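Local coordinates for actin-related protein 8 (Homo sapiens, PDB 4FO0), which binds ATP with low basal ATPase activity, does not polymerise, and serves as a proposed core component of the INO80 chromatin-remodelling complex, at residues Gly279-Met291 against Leu310-Leu322. Residues are numbered along the deposited sequence; the frame is centred on the assembly and turned at random.
Sequences GGSDVSRCFYWLM and LLLQHLKETFCHL. With ATP (adenosine-5'-triphosphate), chain C.
Lys316 NZ is gripped by protein and nucleotide together: it gives a hydrogen bond to Gly280 O at 2.8 Å and another to ATP O2', with weak ones to ATP O3' and Ser284 OG. This is the ribose side of the nucleotide cleft of the actin fold, where the beginning of helix 280-293 and the later turns of helix 306-319 meet the sugar, and it illustrates how one lysine can join two helices and a ligand. The ammonium stands well above the Gly280 carbonyl plane, and the same oxygen also accepts the helical N-H of Ser284. The Lys316 chain leaves its backbone extended and bends at chi3 (68°), which brings NZ to the Gly280 carbonyl and the ribose, while its methylenes pack as a knob among Gly280, Val283, Ser284 and Phe287, with CD 3.6 Å from Val283 CG1. The next residue, Glu317, takes the hydrogen bond given by ATP O2' on its OE2 (2.8 Å), and its CG lies against the adenine. The Gly280 backbone lies against the ribose at O3'.

Beyond the pocket the two short helical segments, whose axes come within 8.8 Å at closest approach and run nearly at right angles (87°), are held by apolar packing. Leu312 CD1 rests over one face of the Tyr288 ring in a CH-pi contact, and the Met291 methyl reaches Leu315 CD1. Strand 343-350 covers this end through Leu350 and Phe348. Phe287, its CG anti to the backbone N, swings its ring between two sulfurs: Met291 SD lies near the rim of one face, and on the opposite face Cys320 SG sits 3.5 Å from the ring centroid, 9° off the normal.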
loop_
_atom_site.group_PDB
_atom_site.type_symbol
_atom_site.label_atom_id
_atom_site.label_comp_id
_atom_site.label_asym_id
_atom_site.label_seq_id
_atom_site.Cartn_x
_atom_site.Cartn_y
_atom_site.Cartn_z
ATOM N N GLY A 279 2.334 7.016 1.831
ATOM C CA GLY A 279 1.919 6.300 0.634
ATOM C C GLY A 279 0.626 6.857 0.056
ATOM O O GLY A 279 0.291 8.027 0.259
ATOM N N GLY A 280 -0.119 6.015 -0.653
ATOM C CA GLY A 280 -1.331 6.457 -1.321
ATOM C C GLY A 280 -2.314 7.237 -0.461
ATOM O O GLY A 280 -2.981 8.150 -0.942
ATOM N N SER A 281 -2.411 6.879 0.810
ATOM C CA SER A 281 -3.439 7.441 1.666
ATOM C C SER A 281 -3.131 8.903 1.930
ATOM O O SER A 281 -4.027 9.746 1.888
ATOM C CB SER A 281 -3.564 6.658 2.985
ATOM O OG SER A 281 -2.382 6.783 3.768
ATOM N N ASP A 282 -1.860 9.198 2.191
ATOM C CA ASP A 282 -1.402 10.582 2.345
ATOM C C ASP A 282 -1.710 11.445 1.132
ATOM O O ASP A 282 -2.150 12.585 1.268
ATOM C CB ASP A 282 0.085 10.613 2.645
ATOM C CG ASP A 282 0.439 9.758 3.840
ATOM O OD1 ASP A 282 0.218 10.234 4.979
ATOM O OD2 ASP A 282 0.923 8.616 3.639
ATOM N N VAL A 283 -1.498 10.899 -0.056
ATOM C CA VAL A 283 -1.941 11.568 -1.270
ATOM C C VAL A 283 -3.451 11.806 -1.287
ATOM O O VAL A 283 -3.919 12.855 -1.713
ATOM C CB VAL A 283 -1.598 10.744 -2.491
ATOM C CG1 VAL A 283 -2.104 11.453 -3.755
ATOM C CG2 VAL A 283 -0.116 10.519 -2.542
ATOM N N SER A 284 -4.211 10.812 -0.853
ATOM C CA SER A 284 -5.654 10.936 -0.836
ATOM C C SER A 284 -6.075 12.092 0.071
ATOM O O SER A 284 -6.982 12.833 -0.252
ATOM C CB SER A 284 -6.316 9.633 -0.374
ATOM O OG SER A 284 -6.248 8.652 -1.396
ATOM N N ARG A 285 -5.414 12.243 1.208
ATOM C CA ARG A 285 -5.812 13.251 2.175
ATOM C C ARG A 285 -5.426 14.611 1.607
ATOM O O ARG A 285 -6.198 15.570 1.651
ATOM C CB ARG A 285 -5.119 12.992 3.512
ATOM C CG ARG A 285 -5.415 14.016 4.600
ATOM C CD ARG A 285 -4.230 14.128 5.577
ATOM N NE ARG A 285 -3.661 12.810 5.833
ATOM C CZ ARG A 285 -2.398 12.450 5.627
ATOM N NH1 ARG A 285 -1.490 13.308 5.169
ATOM N NH2 ARG A 285 -2.045 11.204 5.899
ATOM N N CYS A 286 -4.230 14.666 1.038
ATOM C CA CYS A 286 -3.726 15.882 0.425
ATOM C C CYS A 286 -4.664 16.378 -0.685
ATOM O O CYS A 286 -5.075 17.551 -0.700
ATOM C CB CYS A 286 -2.320 15.624 -0.112
ATOM S SG CYS A 286 -1.531 17.010 -0.931
ATOM N N PHE A 287 -4.997 15.476 -1.602
ATOM C CA PHE A 287 -5.953 15.767 -2.662
ATOM C C PHE A 287 -7.281 16.299 -2.113
ATOM O O PHE A 287 -7.864 17.232 -2.651
ATOM C CB PHE A 287 -6.204 14.526 -3.511
ATOM C CG PHE A 287 -6.960 14.811 -4.773
ATOM C CD1 PHE A 287 -6.571 15.856 -5.609
ATOM C CD2 PHE A 287 -8.048 14.039 -5.137
ATOM C CE1 PHE A 287 -7.262 16.132 -6.779
ATOM C CE2 PHE A 287 -8.744 14.301 -6.311
ATOM C CZ PHE A 287 -8.350 15.350 -7.135
ATOM N N TYR A 288 -7.759 15.701 -1.038
ATOM C CA TYR A 288 -8.939 16.212 -0.383
ATOM C C TYR A 288 -8.760 17.666 0.043
ATOM O O TYR A 288 -9.608 18.517 -0.212
ATOM C CB TYR A 288 -9.293 15.345 0.833
ATOM C CG TYR A 288 -10.450 15.893 1.635
ATOM C CD1 TYR A 288 -11.678 16.172 1.029
ATOM C CD2 TYR A 288 -10.322 16.132 2.998
ATOM C CE1 TYR A 288 -12.745 16.685 1.763
ATOM C CE2 TYR A 288 -11.378 16.630 3.739
ATOM C CZ TYR A 288 -12.587 16.904 3.119
ATOM O OH TYR A 288 -13.622 17.397 3.873
ATOM N N TRP A 289 -7.655 17.942 0.714
ATOM C CA TRP A 289 -7.381 19.291 1.228
ATOM C C TRP A 289 -7.287 20.302 0.095
ATOM O O TRP A 289 -7.818 21.420 0.185
ATOM C CB TRP A 289 -6.095 19.293 2.047
ATOM C CG TRP A 289 -5.455 20.643 2.299
ATOM C CD1 TRP A 289 -5.924 21.647 3.105
ATOM C CD2 TRP A 289 -4.211 21.115 1.768
ATOM N NE1 TRP A 289 -5.055 22.716 3.093
ATOM C CE2 TRP A 289 -3.994 22.408 2.276
ATOM C CE3 TRP A 289 -3.259 20.562 0.901
ATOM C CZ2 TRP A 289 -2.865 23.165 1.946
ATOM C CZ3 TRP A 289 -2.140 21.313 0.578
ATOM C CH2 TRP A 289 -1.952 22.601 1.100
ATOM N N LEU A 290 -6.644 19.902 -0.996
ATOM C CA LEU A 290 -6.562 20.777 -2.159
ATOM C C LEU A 290 -7.958 21.026 -2.725
ATOM O O LEU A 290 -8.324 22.173 -3.000
ATOM C CB LEU A 290 -5.630 20.190 -3.217
ATOM C CG LEU A 290 -4.179 20.023 -2.765
ATOM C CD1 LEU A 290 -3.346 19.181 -3.750
ATOM C CD2 LEU A 290 -3.563 21.377 -2.562
ATOM N N MET A 291 -8.740 19.958 -2.889
ATOM C CA MET A 291 -10.102 20.085 -3.418
ATOM C C MET A 291 -11.007 20.960 -2.551
ATOM O O MET A 291 -11.852 21.680 -3.061
ATOM C CB MET A 291 -10.754 18.727 -3.598
ATOM C CG MET A 291 -10.165 17.915 -4.727
ATOM S SD MET A 291 -11.107 16.393 -5.065
ATOM C CE MET A 291 -11.088 15.522 -3.507
ATOM N N LEU A 310 -13.304 5.992 1.563
ATOM C CA LEU A 310 -13.358 5.201 0.333
ATOM C C LEU A 310 -13.588 6.122 -0.863
ATOM O O LEU A 310 -13.013 5.927 -1.936
ATOM C CB LEU A 310 -14.450 4.121 0.411
ATOM C CG LEU A 310 -14.215 3.023 1.448
ATOM C CD1 LEU A 310 -15.424 2.135 1.545
ATOM C CD2 LEU A 310 -12.996 2.197 1.079
ATOM N N LEU A 311 -14.427 7.134 -0.661
ATOM C CA LEU A 311 -14.711 8.126 -1.691
ATOM C C LEU A 311 -13.456 8.902 -2.090
ATOM O O LEU A 311 -13.139 9.026 -3.276
ATOM C CB LEU A 311 -15.770 9.098 -1.194
ATOM C CG LEU A 311 -16.122 10.203 -2.189
ATOM C CD1 LEU A 311 -16.769 9.613 -3.431
ATOM C CD2 LEU A 311 -17.023 11.227 -1.534
ATOM N N LEU A 312 -12.743 9.422 -1.093
ATOM C CA LEU A 312 -11.511 10.159 -1.339
ATOM C C LEU A 312 -10.486 9.294 -2.068
ATOM O O LEU A 312 -9.929 9.723 -3.085
ATOM C CB LEU A 312 -10.956 10.735 -0.036
ATOM C CG LEU A 312 -11.953 11.707 0.624
ATOM C CD1 LEU A 312 -11.466 12.247 1.974
ATOM C CD2 LEU A 312 -12.313 12.850 -0.328
ATOM N N GLN A 313 -10.259 8.068 -1.589
ATOM C CA GLN A 313 -9.365 7.175 -2.318
ATOM C C GLN A 313 -9.819 7.095 -3.761
ATOM O O GLN A 313 -9.006 7.177 -4.685
ATOM C CB GLN A 313 -9.322 5.768 -1.722
ATOM C CG GLN A 313 -8.733 5.699 -0.350
ATOM C CD GLN A 313 -7.342 5.108 -0.339
ATOM O OE1 GLN A 313 -6.345 5.827 -0.172
ATOM N NE2 GLN A 313 -7.262 3.785 -0.498
ATOM N N HIS A 314 -11.126 6.953 -3.955
ATOM C CA HIS A 314 -11.640 6.713 -5.293
ATOM C C HIS A 314 -11.430 7.928 -6.186
ATOM O O HIS A 314 -10.998 7.797 -7.331
ATOM C CB HIS A 314 -13.114 6.323 -5.257
ATOM C CG HIS A 314 -13.746 6.281 -6.612
ATOM N ND1 HIS A 314 -13.406 5.340 -7.562
ATOM C CD2 HIS A 314 -14.670 7.087 -7.189
ATOM C CE1 HIS A 314 -14.104 5.561 -8.663
ATOM N NE2 HIS A 314 -14.872 6.618 -8.467
ATOM N N LEU A 315 -11.732 9.104 -5.642
ATOM C CA LEU A 315 -11.545 10.356 -6.357
ATOM C C LEU A 315 -10.096 10.552 -6.785
ATOM O O LEU A 315 -9.818 10.869 -7.943
ATOM C CB LEU A 315 -12.024 11.536 -5.506
ATOM C CG LEU A 315 -13.552 11.556 -5.328
ATOM C CD1 LEU A 315 -14.025 12.816 -4.641
ATOM C CD2 LEU A 315 -14.256 11.386 -6.665
ATOM N N LYS A 316 -9.169 10.356 -5.854
ATOM C CA LYS A 316 -7.762 10.383 -6.206
ATOM C C LYS A 316 -7.459 9.452 -7.386
ATOM O O LYS A 316 -6.743 9.829 -8.313
ATOM C CB LYS A 316 -6.890 9.975 -5.024
ATOM C CG LYS A 316 -5.450 9.700 -5.441
ATOM C CD LYS A 316 -4.646 9.015 -4.366
ATOM C CE LYS A 316 -5.132 7.605 -4.123
ATOM N NZ LYS A 316 -4.274 6.932 -3.115
ATOM N N GLU A 317 -7.986 8.234 -7.352
ATOM C CA GLU A 317 -7.608 7.260 -8.373
ATOM C C GLU A 317 -8.195 7.592 -9.718
ATOM O O GLU A 317 -7.681 7.160 -10.757
ATOM C CB GLU A 317 -8.026 5.871 -7.978
ATOM C CG GLU A 317 -7.349 5.384 -6.740
ATOM C CD GLU A 317 -8.145 4.302 -6.062
ATOM O OE1 GLU A 317 -9.287 4.039 -6.511
ATOM O OE2 GLU A 317 -7.630 3.727 -5.079
ATOM N N THR A 318 -9.256 8.385 -9.692
ATOM C CA THR A 318 -9.947 8.786 -10.913
ATOM C C THR A 318 -9.360 10.052 -11.533
ATOM O O THR A 318 -9.186 10.136 -12.747
ATOM C CB THR A 318 -11.435 8.986 -10.634
ATOM O OG1 THR A 318 -11.995 7.726 -10.262
ATOM C CG2 THR A 318 -12.146 9.492 -11.847
ATOM N N PHE A 319 -9.024 11.016 -10.689
ATOM C CA PHE A 319 -8.626 12.335 -11.159
ATOM C C PHE A 319 -7.132 12.644 -11.178
ATOM O O PHE A 319 -6.645 13.283 -12.103
ATOM C CB PHE A 319 -9.339 13.380 -10.331
ATOM C CG PHE A 319 -10.809 13.343 -10.498
ATOM C CD1 PHE A 319 -11.357 12.842 -11.663
ATOM C CD2 PHE A 319 -11.650 13.803 -9.501
ATOM C CE1 PHE A 319 -12.715 12.798 -11.837
ATOM C CE2 PHE A 319 -13.010 13.772 -9.670
ATOM C CZ PHE A 319 -13.543 13.261 -10.840
ATOM N N CYS A 320 -6.418 12.215 -10.149
ATOM C CA CYS A 320 -4.998 12.508 -10.027
ATOM C C CYS A 320 -4.168 11.912 -11.166
ATOM O O CYS A 320 -4.443 10.813 -11.654
ATOM C CB CYS A 320 -4.495 12.055 -8.653
ATOM S SG CYS A 320 -5.179 13.104 -7.323
ATOM N N HIS A 321 -3.160 12.658 -11.603
ATOM C CA HIS A 321 -2.295 12.216 -12.698
ATOM C C HIS A 321 -0.920 12.827 -12.490
ATOM O O HIS A 321 -0.785 13.784 -11.723
ATOM C CB HIS A 321 -2.866 12.665 -14.050
ATOM C CG HIS A 321 -2.928 14.156 -14.209
ATOM N ND1 HIS A 321 -1.885 14.893 -14.730
ATOM C CD2 HIS A 321 -3.896 15.049 -13.890
ATOM C CE1 HIS A 321 -2.213 16.174 -14.732
ATOM N NE2 HIS A 321 -3.429 16.294 -14.233
ATOM N N LEU A 322 0.093 12.279 -13.157
ATOM C CA LEU A 322 1.428 12.891 -13.179
ATOM C C LEU A 322 1.833 13.279 -14.604
ATOM O O LEU A 322 2.957 13.025 -15.044
ATOM C CB LEU A 322 2.469 11.958 -12.572
ATOM C CG LEU A 322 2.385 11.755 -11.064
ATOM C CD1 LEU A 322 3.200 10.536 -10.642
ATOM C CD2 LEU A 322 2.873 12.993 -10.348
HETATM P PG ATP C . 1.154 -0.811 2.447
HETATM O O1G ATP C . 2.001 -1.447 1.378
HETATM O O2G ATP C . 1.023 -1.605 3.723
HETATM O O3G ATP C . 1.410 0.661 2.689
HETATM P PB ATP C . -1.011 -1.929 0.863
HETATM O O1B ATP C . -2.398 -2.097 1.423
HETATM O O2B ATP C . -0.106 -3.101 0.511
HETATM O O3B ATP C . -0.321 -0.842 1.828
HETATM P PA ATP C . -1.455 -1.401 -1.906
HETATM O O1A ATP C . -2.752 -2.168 -1.876
HETATM O O2A ATP C . -0.231 -1.935 -2.605
HETATM O O3A ATP C . -1.119 -0.955 -0.408
HETATM O "O5'" ATP C . -1.782 0.032 -2.529
HETATM C "C5'" ATP C . -2.894 0.734 -1.998
HETATM C "C4'" ATP C . -2.853 2.149 -2.522
HETATM O "O4'" ATP C . -2.887 2.081 -3.940
HETATM C "C3'" ATP C . -4.056 2.973 -2.095
HETATM O "O3'" ATP C . -3.616 4.232 -1.575
HETATM C "C2'" ATP C . -4.833 3.178 -3.372
HETATM O "O2'" ATP C . -5.522 4.419 -3.410
HETATM C "C1'" ATP C . -3.716 3.146 -4.385
HETATM N N9 ATP C . -4.245 2.960 -5.744
HETATM C C8 ATP C . -4.883 1.874 -6.205
HETATM N N7 ATP C . -5.243 2.047 -7.499
HETATM C C5 ATP C . -4.827 3.263 -7.874
HETATM C C6 ATP C . -4.897 4.068 -9.103
HETATM N N6 ATP C . -5.497 3.558 -10.209
HETATM N N1 ATP C . -4.340 5.307 -9.074
HETATM C C2 ATP C . -3.746 5.809 -7.973
HETATM N N3 ATP C . -3.659 5.125 -6.813
HETATM C C4 ATP C . -4.170 3.871 -6.708
#